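Long-range contacts in probable glutathione S-transferase (Bordetella bronchiseptica RB50, PDB 3H1N), which probably conjugates glutathione to electrophilic compounds, as a dimeric member of the glutathione S-transferase family: residues D23-D28 with Y76-G81; G29-G34 with L236-G241; G99-D104 with W181-L186; N112-T117 with M161-Q166. All coordinates share one frame; numbering follows the deposited sequence.

Contact 1: residues D23-D28 with Y76-G81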
loop_
_atom_site.group_PDB
_atom_site.type_symbol
_atom_site.label_atom_id
_atom_site.label_comp_id
_atom_site.label_asym_id
_atom_site.label_seq_id
_atom_site.Cartn_x
_atom_site.Cartn_y
_atom_site.Cartn_z
ATOM N N ASP B 23 13.547 -14.007 11.066
ATOM C CA ASP B 23 13.832 -12.828 11.886
ATOM C C ASP B 23 12.903 -11.664 11.522
ATOM O O ASP B 23 12.982 -11.109 10.411
ATOM C CB ASP B 23 15.294 -12.380 11.747
ATOM C CG ASP B 23 16.277 -13.334 12.400
ATOM O OD1 ASP B 23 15.961 -13.970 13.425
ATOM O OD2 ASP B 23 17.404 -13.429 11.884
ATOM N N LEU B 24 12.037 -11.300 12.459
ATOM C CA LEU B 24 11.172 -10.126 12.304
ATOM C C LEU B 24 11.868 -8.923 12.909
ATOM O O LEU B 24 12.278 -8.965 14.072
ATOM C CB LEU B 24 9.816 -10.338 12.989
ATOM C CG LEU B 24 8.843 -9.147 13.006
ATOM C CD1 LEU B 24 8.501 -8.706 11.570
ATOM C CD2 LEU B 24 7.571 -9.465 13.832
ATOM N N TRP B 25 12.016 -7.866 12.109
ATOM C CA TRP B 25 12.610 -6.620 12.577
ATOM C C TRP B 25 11.555 -5.504 12.562
ATOM O O TRP B 25 11.121 -5.058 11.488
ATOM C CB TRP B 25 13.798 -6.223 11.696
ATOM C CG TRP B 25 15.012 -7.081 11.886
ATOM C CD1 TRP B 25 15.361 -8.178 11.156
ATOM C CD2 TRP B 25 16.029 -6.924 12.892
ATOM N NE1 TRP B 25 16.544 -8.704 11.629
ATOM C CE2 TRP B 25 16.976 -7.953 12.692
ATOM C CE3 TRP B 25 16.230 -6.012 13.938
ATOM C CZ2 TRP B 25 18.112 -8.101 13.500
ATOM C CZ3 TRP B 25 17.369 -6.150 14.741
ATOM C CH2 TRP B 25 18.295 -7.183 14.509
ATOM N N TYR B 26 11.123 -5.092 13.755
ATOM C CA TYR B 26 10.195 -3.966 13.906
ATOM C C TYR B 26 10.407 -3.252 15.239
ATOM O O TYR B 26 10.806 -3.886 16.224
ATOM C CB TYR B 26 8.716 -4.403 13.764
ATOM C CG TYR B 26 7.807 -3.199 13.706
ATOM C CD1 TYR B 26 7.835 -2.354 12.595
ATOM C CD2 TYR B 26 6.978 -2.855 14.781
ATOM C CE1 TYR B 26 7.048 -1.205 12.534
ATOM C CE2 TYR B 26 6.178 -1.696 14.728
ATOM C CZ TYR B 26 6.227 -0.882 13.598
ATOM O OH TYR B 26 5.456 0.254 13.495
ATOM N N TRP B 27 10.119 -1.944 15.261
ATOM C CA TRP B 27 10.230 -1.106 16.473
ATOM C C TRP B 27 9.638 -1.787 17.702
ATOM O O TRP B 27 8.560 -2.378 17.629
ATOM C CB TRP B 27 9.535 0.251 16.269
ATOM C CG TRP B 27 10.024 0.985 15.047
ATOM C CD1 TRP B 27 9.347 1.180 13.883
ATOM C CD2 TRP B 27 11.305 1.601 14.884
ATOM N NE1 TRP B 27 10.141 1.883 12.984
ATOM C CE2 TRP B 27 11.344 2.152 13.583
ATOM C CE3 TRP B 27 12.426 1.742 15.713
ATOM C CZ2 TRP B 27 12.464 2.829 13.092
ATOM C CZ3 TRP B 27 13.539 2.421 15.221
ATOM C CH2 TRP B 27 13.543 2.954 13.918
ATOM N N ASP B 28 10.346 -1.704 18.821
ATOM C CA ASP B 28 9.823 -2.140 20.116
ATOM C C ASP B 28 8.935 -1.016 20.653
ATOM O O ASP B 28 9.004 0.108 20.160
ATOM C CB ASP B 28 10.990 -2.412 21.079
ATOM C CG ASP B 28 10.586 -3.236 22.315
ATOM O OD1 ASP B 28 9.408 -3.621 22.467
ATOM O OD2 ASP B 28 11.470 -3.505 23.150
ATOM N N TYR B 76 10.530 -5.436 8.490
ATOM C CA TYR B 76 11.070 -6.343 7.489
ATOM C C TYR B 76 11.301 -7.726 8.104
ATOM O O TYR B 76 11.410 -7.886 9.337
ATOM C CB TYR B 76 12.310 -5.768 6.770
ATOM C CG TYR B 76 13.489 -5.470 7.676
ATOM C CD1 TYR B 76 13.570 -4.260 8.372
ATOM C CD2 TYR B 76 14.525 -6.386 7.820
ATOM C CE1 TYR B 76 14.665 -3.974 9.214
ATOM C CE2 TYR B 76 15.622 -6.121 8.652
ATOM C CZ TYR B 76 15.682 -4.909 9.351
ATOM O OH TYR B 76 16.745 -4.650 10.188
ATOM N N LEU B 77 11.261 -8.722 7.258
ATOM C CA LEU B 77 11.364 -10.106 7.616
ATOM C C LEU B 77 12.516 -10.732 6.859
ATOM O O LEU B 77 12.583 -10.678 5.680
ATOM C CB LEU B 77 10.069 -10.848 7.289
ATOM C CG LEU B 77 9.909 -12.253 7.847
ATOM C CD1 LEU B 77 9.573 -12.234 9.254
ATOM C CD2 LEU B 77 9.008 -13.101 7.095
ATOM N N VAL B 78 13.424 -11.298 7.596
ATOM C CA VAL B 78 14.527 -12.050 7.012
ATOM C C VAL B 78 14.168 -13.536 7.105
ATOM O O VAL B 78 14.072 -14.101 8.199
ATOM C CB VAL B 78 15.875 -11.735 7.698
ATOM C CG1 VAL B 78 17.032 -12.315 6.887
ATOM C CG2 VAL B 78 16.054 -10.207 7.831
ATOM N N ALA B 79 13.930 -14.133 5.941
ATOM C CA ALA B 79 13.343 -15.471 5.830
ATOM C C ALA B 79 13.905 -16.130 4.593
ATOM O O ALA B 79 13.877 -15.532 3.515
ATOM C CB ALA B 79 11.827 -15.372 5.699
ATOM N N ASP B 80 14.423 -17.348 4.744
ATOM C CA ASP B 80 14.750 -18.186 3.589
ATOM C C ASP B 80 15.648 -17.446 2.590
ATOM O O ASP B 80 15.434 -17.516 1.369
ATOM C CB ASP B 80 13.443 -18.642 2.909
ATOM C CG ASP B 80 12.619 -19.587 3.779
ATOM O OD1 ASP B 80 11.366 -19.522 3.734
ATOM O OD2 ASP B 80 13.225 -20.396 4.511
ATOM N N GLY B 81 16.627 -16.708 3.113
ATOM C CA GLY B 81 17.607 -16.020 2.282
ATOM C C GLY B 81 17.167 -14.669 1.741
ATOM O O GLY B 81 17.931 -13.990 1.073
#
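Tyr76 pairs with Trp25 through both backbone and ring. Tyr76 N donates to Trp25 O at 3.1 Å, and Trp25 N returns a shorter, 2.8 Å bond to Tyr76 O, the pattern of an antiparallel hydrogen-bonded pair. With CG held between its own backbone N and carbonyl carbon (chi1 61°), the tyrosine ring swings alongside the indole, both side chains pointing the same way. The planes differ by 13°, yet the phenol and the five-membered ring are slid apart, with centroids 4.6 Å from each other. What lies over the tyrosine face is instead Trp25 CB, a CH-pi contact 3.4 Å from the ring centroid, while Tyr76 OH sits above the indole face and bonds to Asp62. Leu77 faces Leu24 as a non-hydrogen-bonded pair on the reverse side of the sheet, its CD1 4.2 Å from Leu24 CB. Val78 then restores two-way bonding with Asp23: Val78 N to Asp23 O and Asp23 N to Val78 O both measure 2.9 Å. Val78 CG2 lies at the indole edge, near the ring plane, 4.0 Å from Trp25 CD1. The strands run at 165° as central members of the mixed sheet of the thioredoxin-like domain, between strands 48-50 and 82-85. Helix 59-65 packs on the Trp25 and Tyr76 side, and helix 87-97 meets Leu77 on the other.

Contact 2: residues G29-G34 with L236-G241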
loop_
_atom_site.group_PDB
_atom_site.type_symbol
_atom_site.label_atom_id
_atom_site.label_comp_id
_atom_site.label_asym_id
_atom_site.label_seq_id
_atom_site.Cartn_x
_atom_site.Cartn_y
_atom_site.Cartn_z
ATOM N N GLY B 29 8.103 -1.314 21.650
ATOM C CA GLY B 29 7.354 -0.270 22.362
ATOM C C GLY B 29 5.892 -0.074 21.987
ATOM O O GLY B 29 5.075 0.243 22.847
ATOM N N ILE B 30 5.578 -0.248 20.703
ATOM C CA ILE B 30 4.230 -0.080 20.154
ATOM C C ILE B 30 3.885 -1.337 19.326
ATOM O O ILE B 30 4.804 -1.986 18.804
ATOM C CB ILE B 30 4.159 1.187 19.235
ATOM C CG1 ILE B 30 5.179 1.084 18.089
ATOM C CG2 ILE B 30 4.382 2.454 20.059
ATOM C CD1 ILE B 30 4.967 2.039 16.891
ATOM N N PRO B 31 2.577 -1.686 19.198
ATOM C CA PRO B 31 2.251 -2.799 18.298
ATOM C C PRO B 31 2.581 -2.396 16.857
ATOM O O PRO B 31 3.222 -3.163 16.135
ATOM C CB PRO B 31 0.747 -3.000 18.498
ATOM C CG PRO B 31 0.453 -2.411 19.860
ATOM C CD PRO B 31 1.401 -1.246 19.978
ATOM N N GLY B 32 2.171 -1.191 16.469
ATOM C CA GLY B 32 2.536 -0.613 15.150
ATOM C C GLY B 32 2.240 -1.482 13.931
ATOM O O GLY B 32 1.339 -2.316 13.953
ATOM N N ARG B 33 2.995 -1.276 12.851
ATOM C CA ARG B 33 2.840 -2.056 11.621
ATOM C C ARG B 33 3.282 -3.508 11.805
ATOM O O ARG B 33 2.796 -4.419 11.110
ATOM C CB ARG B 33 3.650 -1.418 10.483
ATOM C CG ARG B 33 3.385 0.065 10.277
ATOM C CD ARG B 33 4.163 0.629 9.092
ATOM N NE ARG B 33 3.817 2.026 8.819
ATOM C CZ ARG B 33 4.556 2.848 8.070
ATOM N NH1 ARG B 33 5.691 2.420 7.539
ATOM N NH2 ARG B 33 4.172 4.105 7.862
ATOM N N GLY B 34 4.222 -3.719 12.723
ATOM C CA GLY B 34 4.777 -5.045 12.956
ATOM C C GLY B 34 3.725 -6.016 13.463
ATOM O O GLY B 34 3.808 -7.212 13.199
ATOM N N LEU B 236 1.920 -6.140 22.885
ATOM C CA LEU B 236 2.052 -4.811 23.475
ATOM C C LEU B 236 0.730 -4.046 23.354
ATOM O O LEU B 236 0.072 -4.119 22.309
ATOM C CB LEU B 236 3.176 -4.031 22.774
ATOM C CG LEU B 236 4.594 -4.607 22.905
ATOM C CD1 LEU B 236 5.620 -3.683 22.244
ATOM C CD2 LEU B 236 4.951 -4.823 24.347
ATOM N N PRO B 237 0.346 -3.286 24.402
ATOM C CA PRO B 237 -0.866 -2.472 24.280
ATOM C C PRO B 237 -0.630 -1.266 23.359
ATOM O O PRO B 237 0.524 -0.883 23.120
ATOM C CB PRO B 237 -1.117 -2.007 25.710
ATOM C CG PRO B 237 0.244 -1.935 26.323
ATOM C CD PRO B 237 1.070 -3.018 25.658
ATOM N N PHE B 238 -1.712 -0.683 22.840
ATOM C CA PHE B 238 -1.596 0.552 22.068
ATOM C C PHE B 238 -1.107 1.653 23.002
ATOM O O PHE B 238 -1.324 1.595 24.214
ATOM C CB PHE B 238 -2.942 0.956 21.458
ATOM C CG PHE B 238 -3.562 -0.098 20.574
ATOM C CD1 PHE B 238 -3.047 -0.349 19.305
ATOM C CD2 PHE B 238 -4.667 -0.830 21.010
ATOM C CE1 PHE B 238 -3.623 -1.324 18.473
ATOM C CE2 PHE B 238 -5.258 -1.806 20.184
ATOM C CZ PHE B 238 -4.727 -2.050 18.916
ATOM N N GLY B 239 -0.422 2.637 22.440
ATOM C CA GLY B 239 0.081 3.764 23.210
ATOM C C GLY B 239 0.319 4.917 22.260
ATOM O O GLY B 239 -0.625 5.543 21.786
ATOM N N ASP B 240 1.577 5.191 21.971
ATOM C CA ASP B 240 1.897 6.289 21.066
ATOM C C ASP B 240 2.449 5.783 19.750
ATOM O O ASP B 240 3.474 6.260 19.252
ATOM C CB ASP B 240 2.812 7.302 21.751
ATOM C CG ASP B 240 2.125 7.975 22.914
ATOM O OD1 ASP B 240 1.435 8.998 22.702
ATOM O OD2 ASP B 240 2.234 7.449 24.037
ATOM N N GLY B 241 1.730 4.822 19.182
ATOM C CA GLY B 241 2.047 4.286 17.866
ATOM C C GLY B 241 1.111 4.846 16.823
ATOM O O GLY B 241 0.882 6.052 16.767
HETATM O O HOH W 1 2.907 -0.521 24.283
#
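Ile30 and Gly241 approach to 5.4 Å between CA atoms and Pro31 and Leu236 to 5.6 Å, so two irregular loops meet here without a single direct hydrogen bond between them. Pro31 makes the closest approach. Its CG presses to within 3.0 Å of Leu236 O, a tight carbon-to-oxygen contact, and its CD lies 3.3 Å from Pro237 O, so the pyrrolidine edge faces two successive carbonyls. The same CG also reaches Phe238, approaching the ring obliquely with CD1 4.1 Å away. Leu236 answers with one branch: CD1 rests against the backbone of Gly29, 3.5 Å from its N. At the far end Ile30 lays its two branches against Gly241. With CG1 between the backbone N and carbonyl carbon (chi1 58°), CD1 is carried to the glycine CA, while CG2, anti to the carbonyl carbon, stands 3.7 Å from the glycine N. A water supplies the polar link, donating at 2.7 Å to Gly29 O and equally to Pro237 O. Gly29 turns the chain with a positive phi. The contact joins the loop between strand 22-25 and helix 34-43, a region that borders the glutathione site in this family, to the tail beyond helix 224-230. Phe238 also meets the rings of His190 and His197 on helix 183-198.

Contact 3: residues G99-D104 with W181-L186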
loop_
_atom_site.group_PDB
_atom_site.type_symbol
_atom_site.label_atom_id
_atom_site.label_comp_id
_atom_site.label_asym_id
_atom_site.label_seq_id
_atom_site.Cartn_x
_atom_site.Cartn_y
_atom_site.Cartn_z
ATOM N N GLY B 99 0.395 -21.101 3.490
ATOM C CA GLY B 99 -1.044 -21.361 3.369
ATOM C C GLY B 99 -1.925 -20.445 4.213
ATOM O O GLY B 99 -3.002 -20.850 4.651
ATOM N N LEU B 100 -1.474 -19.211 4.442
ATOM C CA LEU B 100 -2.288 -18.223 5.183
ATOM C C LEU B 100 -3.202 -17.431 4.248
ATOM O O LEU B 100 -3.807 -16.422 4.640
ATOM C CB LEU B 100 -1.392 -17.271 5.995
ATOM C CG LEU B 100 -0.310 -17.930 6.860
ATOM C CD1 LEU B 100 0.347 -16.896 7.746
ATOM C CD2 LEU B 100 -0.889 -19.085 7.689
ATOM N N ALA B 101 -3.261 -17.869 2.996
ATOM C CA ALA B 101 -4.138 -17.285 1.994
ATOM C C ALA B 101 -4.586 -18.410 1.053
ATOM O O ALA B 101 -3.982 -19.491 1.060
ATOM C CB ALA B 101 -3.409 -16.192 1.228
ATOM N N PRO B 102 -5.634 -18.160 0.234
ATOM C CA PRO B 102 -6.177 -19.205 -0.635
ATOM C C PRO B 102 -5.111 -19.791 -1.571
ATOM O O PRO B 102 -4.110 -19.126 -1.843
ATOM C CB PRO B 102 -7.274 -18.470 -1.419
ATOM C CG PRO B 102 -7.680 -17.340 -0.535
ATOM C CD PRO B 102 -6.411 -16.910 0.139
ATOM N N PRO B 103 -5.309 -21.046 -2.032
ATOM C CA PRO B 103 -4.318 -21.682 -2.898
ATOM C C PRO B 103 -4.386 -21.181 -4.344
ATOM O O PRO B 103 -3.446 -21.373 -5.108
ATOM C CB PRO B 103 -4.675 -23.175 -2.813
ATOM C CG PRO B 103 -6.106 -23.223 -2.401
ATOM C CD PRO B 103 -6.362 -21.986 -1.589
ATOM N N ASP B 104 -5.495 -20.539 -4.698
ATOM C CA ASP B 104 -5.755 -20.135 -6.070
ATOM C C ASP B 104 -5.368 -18.682 -6.312
ATOM O O ASP B 104 -5.339 -17.869 -5.372
ATOM C CB ASP B 104 -7.233 -20.338 -6.408
ATOM C CG ASP B 104 -8.147 -19.489 -5.541
ATOM O OD1 ASP B 104 -8.205 -19.723 -4.310
ATOM O OD2 ASP B 104 -8.799 -18.583 -6.097
ATOM N N TRP B 181 -9.666 -18.913 8.249
ATOM C CA TRP B 181 -9.098 -17.554 8.293
ATOM C C TRP B 181 -7.900 -17.424 7.358
ATOM O O TRP B 181 -7.173 -18.394 7.136
ATOM C CB TRP B 181 -8.715 -17.097 9.716
ATOM C CG TRP B 181 -7.657 -17.938 10.438
ATOM C CD1 TRP B 181 -7.891 -18.938 11.344
ATOM C CD2 TRP B 181 -6.226 -17.827 10.327
ATOM N NE1 TRP B 181 -6.696 -19.459 11.795
ATOM C CE2 TRP B 181 -5.661 -18.799 11.188
ATOM C CE3 TRP B 181 -5.367 -17.006 9.580
ATOM C CZ2 TRP B 181 -4.269 -18.977 11.321
ATOM C CZ3 TRP B 181 -3.985 -17.179 9.714
ATOM C CH2 TRP B 181 -3.450 -18.156 10.575
ATOM N N SER B 182 -7.741 -16.222 6.806
ATOM C CA SER B 182 -6.568 -15.825 6.032
ATOM C C SER B 182 -5.865 -14.709 6.807
ATOM O O SER B 182 -6.406 -14.205 7.798
ATOM C CB SER B 182 -6.987 -15.301 4.657
ATOM O OG SER B 182 -7.569 -14.008 4.781
ATOM N N TYR B 183 -4.675 -14.291 6.365
ATOM C CA TYR B 183 -4.003 -13.217 7.094
ATOM C C TYR B 183 -4.767 -11.882 7.066
ATOM O O TYR B 183 -4.646 -11.092 7.999
ATOM C CB TYR B 183 -2.558 -13.048 6.653
ATOM C CG TYR B 183 -2.352 -12.619 5.225
ATOM C CD1 TYR B 183 -2.531 -11.288 4.842
ATOM C CD2 TYR B 183 -1.897 -13.525 4.268
ATOM C CE1 TYR B 183 -2.297 -10.878 3.522
ATOM C CE2 TYR B 183 -1.654 -13.124 2.951
ATOM C CZ TYR B 183 -1.863 -11.802 2.584
ATOM O OH TYR B 183 -1.608 -11.387 1.280
ATOM N N ALA B 184 -5.552 -11.648 6.008
ATOM C CA ALA B 184 -6.397 -10.456 5.926
ATOM C C ALA B 184 -7.494 -10.447 7.013
ATOM O O ALA B 184 -7.858 -9.378 7.527
ATOM C CB ALA B 184 -7.003 -10.322 4.541
ATOM N N ASP B 185 -8.003 -11.624 7.366
ATOM C CA ASP B 185 -8.945 -11.729 8.489
ATOM C C ASP B 185 -8.302 -11.309 9.811
ATOM O O ASP B 185 -8.938 -10.610 10.623
ATOM C CB ASP B 185 -9.544 -13.139 8.610
ATOM C CG ASP B 185 -10.301 -13.559 7.372
ATOM O OD1 ASP B 185 -11.455 -13.124 7.193
ATOM O OD2 ASP B 185 -9.745 -14.349 6.582
ATOM N N LEU B 186 -7.050 -11.732 10.038
ATOM C CA LEU B 186 -6.328 -11.324 11.257
ATOM C C LEU B 186 -6.063 -9.823 11.271
ATOM O O LEU B 186 -6.225 -9.155 12.292
ATOM C CB LEU B 186 -5.008 -12.080 11.401
ATOM C CG LEU B 186 -5.035 -13.604 11.359
ATOM C CD1 LEU B 186 -3.621 -14.119 11.621
ATOM C CD2 LEU B 186 -6.036 -14.198 12.380
#
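Leu100 and Ala101 each approach an aromatic ring at a slant. Leu100 CD2 comes to 4.0 Å from Trp181 CH2, the two side chains lying side by side, while one face of that indole carries Leu186 CD2 from the first turn of helix 183-198. The indole NE1 bonds to Glu225. Ala101 CB touches Tyr183 at CE2, 3.9 Å away, and Leu100 CB lies near the adjacent CD2; the tyrosine ring is brought to them by a chi1 of 64°, with CG between backbone N and carbonyl carbon.

The polar link is Tyr183 N to Leu100 O, 2.9 Å long and bent to 145° at the hydrogen. The loop carbonyl thus takes an N-H from the start of the helix, and Ser182 CA makes a bent CA-H...O contact with the same oxygen. Ser182 is the N-cap: its backbone N reaches Asp185 OD2 at 2.8 Å, its hydroxyl donates to the same oxygen from above the carboxylate plane, and OG accepts a weak bond from Ala184 N. This capping box is the classic element at this helix start in glutathione S-transferases. Helix 34-43 touches Leu100 and Trp181, helix 87-97 flanks Leu100 and Tyr183, and helix 105-127 packs against Tyr183.

Contact 4: residues N112-T117 with M161-Q166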
loop_
_atom_site.group_PDB
_atom_site.type_symbol
_atom_site.label_atom_id
_atom_site.label_comp_id
_atom_site.label_asym_id
_atom_site.label_seq_id
_atom_site.Cartn_x
_atom_site.Cartn_y
_atom_site.Cartn_z
ATOM N N ASN B 112 -4.720 -10.062 -1.069
ATOM C CA ASN B 112 -3.726 -9.003 -1.200
ATOM C C ASN B 112 -4.388 -7.615 -1.262
ATOM O O ASN B 112 -3.968 -6.700 -0.543
ATOM C CB ASN B 112 -2.819 -9.234 -2.425
ATOM C CG ASN B 112 -1.627 -8.280 -2.468
ATOM O OD1 ASN B 112 -0.948 -8.074 -1.464
ATOM N ND2 ASN B 112 -1.354 -7.710 -3.652
ATOM N N GLN B 113 -5.447 -7.470 -2.057
ATOM C CA GLN B 113 -6.105 -6.168 -2.109
ATOM C C GLN B 113 -6.831 -5.817 -0.819
ATOM O O GLN B 113 -6.841 -4.659 -0.423
ATOM C CB GLN B 113 -6.998 -5.982 -3.338
ATOM C CG GLN B 113 -8.328 -6.682 -3.336
ATOM C CD GLN B 113 -9.139 -6.321 -4.577
ATOM O OE1 GLN B 113 -8.747 -6.645 -5.687
ATOM N NE2 GLN B 113 -10.261 -5.638 -4.386
ATOM N N LEU B 114 -7.419 -6.811 -0.162
ATOM C CA LEU B 114 -8.017 -6.584 1.151
ATOM C C LEU B 114 -6.963 -6.075 2.136
ATOM O O LEU B 114 -7.199 -5.099 2.860
ATOM C CB LEU B 114 -8.664 -7.856 1.682
ATOM C CG LEU B 114 -10.036 -8.256 1.110
ATOM C CD1 LEU B 114 -10.389 -9.695 1.519
ATOM C CD2 LEU B 114 -11.150 -7.264 1.537
ATOM N N GLN B 115 -5.800 -6.731 2.155
ATOM C CA GLN B 115 -4.693 -6.295 3.015
ATOM C C GLN B 115 -4.220 -4.875 2.701
ATOM O O GLN B 115 -3.951 -4.094 3.615
ATOM C CB GLN B 115 -3.508 -7.285 2.987
ATOM C CG GLN B 115 -2.358 -6.923 3.967
ATOM C CD GLN B 115 -2.758 -7.037 5.440
ATOM O OE1 GLN B 115 -2.390 -6.178 6.265
ATOM N NE2 GLN B 115 -3.487 -8.087 5.782
ATOM N N LEU B 116 -4.131 -4.531 1.420
ATOM C CA LEU B 116 -3.713 -3.185 1.047
ATOM C C LEU B 116 -4.742 -2.144 1.475
ATOM O O LEU B 116 -4.382 -0.993 1.775
ATOM C CB LEU B 116 -3.437 -3.088 -0.472
ATOM C CG LEU B 116 -2.218 -3.881 -0.937
ATOM C CD1 LEU B 116 -2.144 -3.978 -2.493
ATOM C CD2 LEU B 116 -0.938 -3.260 -0.378
ATOM N N THR B 117 -6.011 -2.557 1.506
ATOM C CA THR B 117 -7.119 -1.668 1.873
ATOM C C THR B 117 -7.092 -1.475 3.374
ATOM O O THR B 117 -7.305 -0.362 3.887
ATOM C CB THR B 117 -8.482 -2.229 1.366
ATOM O OG1 THR B 117 -8.423 -2.357 -0.062
ATOM C CG2 THR B 117 -9.650 -1.296 1.731
HETATM N N MSE B 161 -15.419 0.634 6.878
HETATM C CA MSE B 161 -16.123 -0.392 7.637
HETATM C C MSE B 161 -17.257 -1.032 6.831
HETATM O O MSE B 161 -17.415 -2.266 6.839
HETATM C CB MSE B 161 -16.598 0.145 8.997
HETATM C CG MSE B 161 -15.414 0.368 9.949
HETATM SE SE MSE B 161 -15.895 1.216 11.611
HETATM C CE MSE B 161 -16.593 -0.330 12.524
ATOM N N GLN B 162 -18.029 -0.201 6.131
ATOM C CA GLN B 162 -19.074 -0.693 5.222
ATOM C C GLN B 162 -18.478 -1.594 4.146
ATOM O O GLN B 162 -19.056 -2.626 3.803
ATOM C CB GLN B 162 -19.837 0.461 4.559
ATOM C CG GLN B 162 -21.148 0.034 3.852
ATOM C CD GLN B 162 -22.219 -0.456 4.825
ATOM O OE1 GLN B 162 -22.200 -1.601 5.271
ATOM N NE2 GLN B 162 -23.157 0.418 5.154
ATOM N N TYR B 163 -17.319 -1.205 3.625
ATOM C CA TYR B 163 -16.625 -2.015 2.627
ATOM C C TYR B 163 -16.321 -3.412 3.165
ATOM O O TYR B 163 -16.664 -4.410 2.519
ATOM C CB TYR B 163 -15.360 -1.320 2.100
ATOM C CG TYR B 163 -14.605 -2.177 1.117
ATOM C CD1 TYR B 163 -15.067 -2.340 -0.193
ATOM C CD2 TYR B 163 -13.443 -2.851 1.502
ATOM C CE1 TYR B 163 -14.391 -3.150 -1.101
ATOM C CE2 TYR B 163 -12.750 -3.653 0.593
ATOM C CZ TYR B 163 -13.227 -3.782 -0.707
ATOM O OH TYR B 163 -12.548 -4.591 -1.582
ATOM N N PHE B 164 -15.740 -3.489 4.364
ATOM C CA PHE B 164 -15.464 -4.792 4.957
ATOM C C PHE B 164 -16.718 -5.581 5.278
ATOM O O PHE B 164 -16.741 -6.798 5.078
ATOM C CB PHE B 164 -14.476 -4.692 6.129
ATOM C CG PHE B 164 -13.136 -4.147 5.696
ATOM C CD1 PHE B 164 -12.402 -4.811 4.711
ATOM C CD2 PHE B 164 -12.633 -2.967 6.232
ATOM C CE1 PHE B 164 -11.165 -4.297 4.260
ATOM C CE2 PHE B 164 -11.383 -2.451 5.792
ATOM C CZ PHE B 164 -10.667 -3.120 4.816
ATOM N N GLU B 165 -17.774 -4.886 5.694
ATOM C CA GLU B 165 -19.066 -5.530 5.906
ATOM C C GLU B 165 -19.581 -6.236 4.639
ATOM O O GLU B 165 -20.138 -7.340 4.715
ATOM C CB GLU B 165 -20.103 -4.523 6.416
ATOM C CG GLU B 165 -21.453 -5.159 6.820
ATOM C CD GLU B 165 -21.373 -6.006 8.086
ATOM O OE1 GLU B 165 -20.321 -5.987 8.749
ATOM O OE2 GLU B 165 -22.364 -6.702 8.424
ATOM N N GLN B 166 -19.402 -5.592 3.491
ATOM C CA GLN B 166 -19.826 -6.160 2.203
ATOM C C GLN B 166 -18.900 -7.267 1.718
ATOM O O GLN B 166 -19.366 -8.276 1.202
ATOM C CB GLN B 166 -19.991 -5.074 1.123
ATOM C CG GLN B 166 -21.013 -3.972 1.473
ATOM C CD GLN B 166 -22.283 -4.497 2.164
ATOM O OE1 GLN B 166 -22.526 -4.213 3.343
ATOM N NE2 GLN B 166 -23.089 -5.252 1.433
HETATM O O HOH W 2 -9.944 -3.915 -1.542
#
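Tyr163 extends toward Leu114 and Thr117 because its CG is anti to the backbone N (chi1 177°), whereas Phe164 turns its CG beside its own N (chi1 -61°) to reach the same two residues from the next position. Both belong to the all-helical C-terminal domain of the glutathione S-transferase fold, where helices 105-127 and 142-167 run nearly antiparallel, their local axes at 159°. The axes of the two segments come no closer than 12.0 Å, and the two aromatic side chains of helix 142-167 bridge most of that distance. Leu114 touches both aromatics with CD2: it meets the edge of Phe164, 4.0 Å from CE1, and lies 4.1 Å from Tyr163 CE2. Thr117 CG2 is closer still to Phe164, 3.7 Å from CZ, and also touches Tyr163 at CE2. Tyr163 CD2 in turn lies over a face of the Phe164 ring.

A water joins the polar ends, donating to Thr117 OG1 at 2.6 Å and to Tyr163 OH at 2.7 Å, and taking only a weak bond from Gln113 NE2. The second subunit completes this polar cluster: Tyr163 OH bonds to its Pro70 O, Gln113 OE1 to its Ala85 N and Thr117 OG1 to its Gln86 NE2, which places the helix pair at the dimer interface. Within helix 105-127, Gln113 O is gripped twice from opposite faces of its plane, by Thr117 N at 3.0 Å and Thr117 OG1 at 2.8 Å.

Overall arrangement
Contacts 1, 3 and 4 are buried, whereas contact 2 lies at the surface. Contact 1 combines four backbone bonds of a sheet with an aromatic pair on one face; contact 2 relies on carbonyl-proline packing and one bridging water; contact 3 attaches a loop to a capped helix start; contact 4 is a side-chain interface extended by the second subunit. Contacts 1 and 2 share the chain that leaves strand 22-25, and Tyr26 OH of the first lies 3.0 Å from Arg33 N of the second. Contacts 3 and 4 meet where Tyr183 and Ala184 pack on Gln115. Contacts 1 and 4 lie on opposite sides of the chain's centre, their own centres about 26 Å apart.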